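Thermoresistant glucokinase (Janibacter sp. HTCC2649, PDB 4EUN) probably transfers a phosphate from ATP to gluconate, as a small sugar kinase of the P-loop type, despite its name of glucokinase. Local coordinates at residues 128-133 with 171-176; 33-38 with 109-114. One frame throughout, in Å; residues are numbered along the deposited sequence.

Interaction 1: 128-133 with 171-176; sequences FLHLDG and GIVLDL
The imidazole of His-130 meets Val-173 at ND1, where CG2 of the valine approaches obliquely at 3.8 Å, squarely over neither face nor edge; the two side chains run side by side from adjacent parallel strands. On the other side of the ring, NE2 donates to Asp-132 OD2 (2.8 Å), which lies 24° out of the imidazole plane and is met on its anti side. The second carboxylate oxygen, Asp-132 OD1, accepts from Gly-133 N, so both oxygens of the flat group are held. The ring of Phe-128 leaves this strand pair and packs on Val-33. Between the two backbones, a parallel ladder begins with Ile-172 N to Phe-128 O. Its middle bonds are short and straight: His-130 N to Ile-172 O is 2.8 Å and Leu-174 N to His-130 O is 2.7 Å. Asp-132 N to Leu-174 O and Leu-176 N to Asp-132 O complete it. The opposite face is aliphatic. Leu-129 CD2 lies alongside Ile-172 CG1 (3.7 Å), and Leu-131 carries CD1 to 3.8 Å from Leu-174 CB, with CG anti to the backbone N (chi1 -172°). Helix 180-191 packs on these four residues through Leu-183, Arg-186, Ala-187 and Trp-190. The chemistry is thus divided: the leucine and isoleucine face seals against a helix, whereas on the histidine face the two Asp-132 bonds restrain imidazole rotation and tie the carboxylate to the backbone N of Gly-133, and Asp-175 OD2 forms a salt bridge with Arg-177, which probably offsets its charge.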
# COMPACT_ATOMS: atom_id res chain seq x y z
N PHE A 128 -1.68 4.25 17.08
CA PHE A 128 -1.41 5.25 16.06
C PHE A 128 0.04 5.68 16.05
O PHE A 128 0.63 5.93 17.10
CB PHE A 128 -2.32 6.47 16.28
CG PHE A 128 -3.75 6.20 15.96
CD1 PHE A 128 -4.59 5.62 16.91
CD2 PHE A 128 -4.25 6.46 14.69
CE1 PHE A 128 -5.92 5.33 16.60
CE2 PHE A 128 -5.57 6.18 14.37
CZ PHE A 128 -6.41 5.61 15.33
N LEU A 129 0.62 5.76 14.86
CA LEU A 129 1.91 6.41 14.68
C LEU A 129 1.63 7.70 13.93
O LEU A 129 1.21 7.70 12.78
CB LEU A 129 2.87 5.52 13.87
CG LEU A 129 3.11 4.11 14.41
CD1 LEU A 129 3.96 3.33 13.41
CD2 LEU A 129 3.79 4.15 15.77
N HIS A 130 1.83 8.82 14.61
CA HIS A 130 1.52 10.12 14.03
C HIS A 130 2.78 10.75 13.44
O HIS A 130 3.64 11.24 14.17
CB HIS A 130 0.91 11.02 15.12
CG HIS A 130 0.67 12.43 14.69
ND1 HIS A 130 0.40 13.43 15.60
CD2 HIS A 130 0.65 13.01 13.46
CE1 HIS A 130 0.24 14.57 14.95
NE2 HIS A 130 0.38 14.35 13.66
N LEU A 131 2.90 10.70 12.12
CA LEU A 131 4.08 11.18 11.41
C LEU A 131 3.83 12.63 11.03
O LEU A 131 2.89 12.95 10.30
CB LEU A 131 4.32 10.33 10.17
CG LEU A 131 5.60 10.53 9.34
CD1 LEU A 131 6.83 10.15 10.13
CD2 LEU A 131 5.50 9.66 8.11
N ASP A 132 4.67 13.53 11.53
CA ASP A 132 4.39 14.94 11.32
C ASP A 132 5.62 15.80 11.53
O ASP A 132 6.66 15.32 11.99
CB ASP A 132 3.27 15.36 12.26
CG ASP A 132 2.39 16.42 11.67
OD1 ASP A 132 2.83 17.13 10.74
OD2 ASP A 132 1.24 16.55 12.13
N GLY A 133 5.50 17.07 11.18
CA GLY A 133 6.60 18.00 11.32
C GLY A 133 6.15 19.35 10.83
O GLY A 133 4.98 19.55 10.50
N GLY A 171 -0.92 6.08 21.06
CA GLY A 171 -0.15 6.55 19.93
C GLY A 171 1.13 7.26 20.31
O GLY A 171 1.29 7.67 21.47
N ILE A 172 2.04 7.38 19.35
CA ILE A 172 3.22 8.22 19.52
C ILE A 172 3.44 9.10 18.30
O ILE A 172 2.98 8.79 17.20
CB ILE A 172 4.50 7.38 19.74
CG1 ILE A 172 4.67 6.38 18.61
CG2 ILE A 172 4.48 6.72 21.12
CD1 ILE A 172 6.07 5.82 18.50
N VAL A 173 4.15 10.21 18.51
CA VAL A 173 4.52 11.11 17.43
C VAL A 173 5.88 10.74 16.85
O VAL A 173 6.82 10.43 17.58
CB VAL A 173 4.54 12.58 17.92
CG1 VAL A 173 5.14 13.50 16.87
CG2 VAL A 173 3.14 13.04 18.25
N LEU A 174 5.97 10.75 15.52
CA LEU A 174 7.22 10.52 14.82
C LEU A 174 7.57 11.79 14.04
O LEU A 174 6.84 12.18 13.11
CB LEU A 174 7.09 9.34 13.85
CG LEU A 174 6.66 7.96 14.39
CD1 LEU A 174 6.45 6.94 13.26
CD2 LEU A 174 7.67 7.44 15.40
N ASP A 175 8.66 12.44 14.42
CA ASP A 175 9.08 13.68 13.77
C ASP A 175 9.72 13.37 12.43
O ASP A 175 10.79 12.75 12.38
CB ASP A 175 10.06 14.44 14.68
CG ASP A 175 10.39 15.83 14.17
OD1 ASP A 175 10.36 16.07 12.94
OD2 ASP A 175 10.68 16.70 15.01
N LEU A 176 9.08 13.78 11.34
CA LEU A 176 9.50 13.39 9.99
C LEU A 176 10.82 14.03 9.56
O LEU A 176 11.34 13.73 8.48
CB LEU A 176 8.41 13.68 8.96
CG LEU A 176 7.82 15.09 8.85
CD1 LEU A 176 8.73 16.05 8.08
CD2 LEU A 176 6.46 15.02 8.17

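Interaction 2: 33-38 with 109-114; sequences VVMGVS and SALKRT
Met-35 reaches Leu-111 because its CG stands roughly anti to the backbone N (chi1 155°) and chi2 is fully extended, which carries SD away from strand 31-35 and against the leucine. The bend at chi3 (70°) then turns CE off toward His-130, leaving the sulfur as the touching atom; this holds for one of the two modelled conformers of Met-35. SD lies 3.6 Å from Leu-111 CB and 3.8 Å from Leu-111 CD1, and the two side chains pass at a slant. With CG anti to the carbonyl carbon (chi1 -56°) and chi2 extended, Leu-111 CD1 lies 4.3 Å from Val-33 CG1, a looser apolar touch. At the start of the probable P-loop, the contact passes to the backbone: Ser-109 CA approaches Gly-36 O at 3.3 Å as a CA-H...O contact. The same carbonyl accepts a hydrogen bond from Lys-42 NZ, so the probable Walker A lysine and the start of segment 109-114 meet at one oxygen. The segments themselves exchange no conventional hydrogen bond; Ala-110 N is instead satisfied by Gln-158 OE1. Strand 31-35 lies between strands 104-108 and 127-132, and the chain leaving strand 104-108 passes alongside Met-35 before entering helix 113-119, with Phe-128 of strand 127-132 against Leu-111, and Leu-162 beside Met-35 and Ala-110.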
# COMPACT_ATOMS: atom_id res chain seq x y z
N VAL A 33 -2.17 2.24 12.77
CA VAL A 33 -2.49 3.24 11.77
C VAL A 33 -1.37 4.27 11.76
O VAL A 33 -1.06 4.85 12.80
CB VAL A 33 -3.84 3.95 12.05
CG1 VAL A 33 -4.05 5.11 11.09
CG2 VAL A 33 -4.99 2.94 11.93
N VAL A 34 -0.76 4.48 10.59
CA VAL A 34 0.23 5.54 10.43
C VAL A 34 -0.52 6.71 9.85
O VAL A 34 -1.03 6.64 8.73
CB VAL A 34 1.37 5.14 9.47
CG1 VAL A 34 2.44 6.24 9.44
CG2 VAL A 34 1.99 3.79 9.90
N MET A 35 -0.57 7.80 10.60
CA MET A 35 -1.39 8.94 10.24
C MET A 35 -0.47 10.12 9.98
O MET A 35 0.47 10.36 10.71
CB MET A 35 -2.36 9.22 11.39
CG MET A 35 -2.85 10.64 11.47
SD MET A 35 -3.99 10.87 12.85
CE MET A 35 -2.92 10.74 14.29
N GLY A 36 -0.73 10.86 8.90
CA GLY A 36 0.04 12.06 8.60
C GLY A 36 -0.39 12.58 7.25
O GLY A 36 -1.00 11.86 6.48
N VAL A 37 -0.08 13.83 6.95
CA VAL A 37 -0.49 14.38 5.67
C VAL A 37 0.27 13.74 4.51
O VAL A 37 1.26 13.04 4.72
CB VAL A 37 -0.34 15.91 5.62
CG1 VAL A 37 -1.08 16.55 6.79
CG2 VAL A 37 1.14 16.32 5.64
N SER A 38 -0.21 13.96 3.29
CA SER A 38 0.49 13.50 2.09
C SER A 38 1.89 14.08 2.02
O SER A 38 2.10 15.29 2.23
CB SER A 38 -0.29 13.91 0.84
OG SER A 38 -1.53 13.25 0.77
N SER A 109 -4.30 9.52 5.75
CA SER A 109 -4.07 10.96 5.76
C SER A 109 -4.53 11.54 7.10
O SER A 109 -4.68 10.82 8.08
CB SER A 109 -4.79 11.62 4.60
OG SER A 109 -6.12 11.15 4.52
N ALA A 110 -4.75 12.86 7.15
CA ALA A 110 -5.05 13.53 8.41
C ALA A 110 -6.34 13.02 9.04
O ALA A 110 -7.35 12.84 8.34
CB ALA A 110 -5.13 15.01 8.21
N LEU A 111 -6.32 12.78 10.34
CA LEU A 111 -7.53 12.35 11.03
C LEU A 111 -7.84 13.24 12.22
O LEU A 111 -6.95 13.63 12.98
CB LEU A 111 -7.36 10.94 11.54
CG LEU A 111 -6.99 9.87 10.52
CD1 LEU A 111 -6.64 8.59 11.26
CD2 LEU A 111 -8.14 9.66 9.57
N LYS A 112 -9.13 13.53 12.38
CA LYS A 112 -9.65 14.13 13.59
C LYS A 112 -9.77 13.07 14.66
O LYS A 112 -9.81 11.88 14.34
CB LYS A 112 -11.04 14.70 13.31
CG LYS A 112 -11.07 15.82 12.29
CD LYS A 112 -12.47 16.43 12.25
CE LYS A 112 -12.59 17.51 11.18
NZ LYS A 112 -13.94 18.15 11.21
N ARG A 113 -9.84 13.49 15.92
CA ARG A 113 -10.12 12.57 17.02
C ARG A 113 -11.37 11.72 16.78
O ARG A 113 -11.34 10.50 16.96
CB ARG A 113 -10.29 13.35 18.33
CG ARG A 113 -10.98 12.55 19.44
CD ARG A 113 -10.02 11.54 20.01
NE ARG A 113 -10.69 10.50 20.79
CZ ARG A 113 -10.47 10.28 22.08
NH1 ARG A 113 -9.61 11.04 22.75
NH2 ARG A 113 -11.11 9.29 22.70
N THR A 114 -12.46 12.36 16.37
CA THR A 114 -13.69 11.61 16.06
C THR A 114 -13.50 10.55 14.97
O THR A 114 -14.18 9.52 14.99
CB THR A 114 -14.84 12.54 15.63
OG1 THR A 114 -14.41 13.34 14.52
CG2 THR A 114 -15.27 13.44 16.77

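Overall arrangement
From the N terminus, strand 31-35 leads through the probable P-loop into helix 42-53. The chain then builds strand 56-59, helices 66-73 and 80-99 and strand 104-108 before interaction 2 closes this long excursion at 109-114. Helix 113-119 carries it on to strand 127-132, where interaction 1 opens; after helices 135-142 and 155-161, strand 171-175 closes that loop as a beta-alpha-beta crossover. The loops are therefore in series, neither nesting nor crossing. They meet in the parallel sheet, where Leu-129 probably hydrogen-bonds Val-33 and Met-35, so interaction 1 extends the sheet to its 171-175 edge while interaction 2 ties its central strand to the connection between strand 104-108 and helix 113-119.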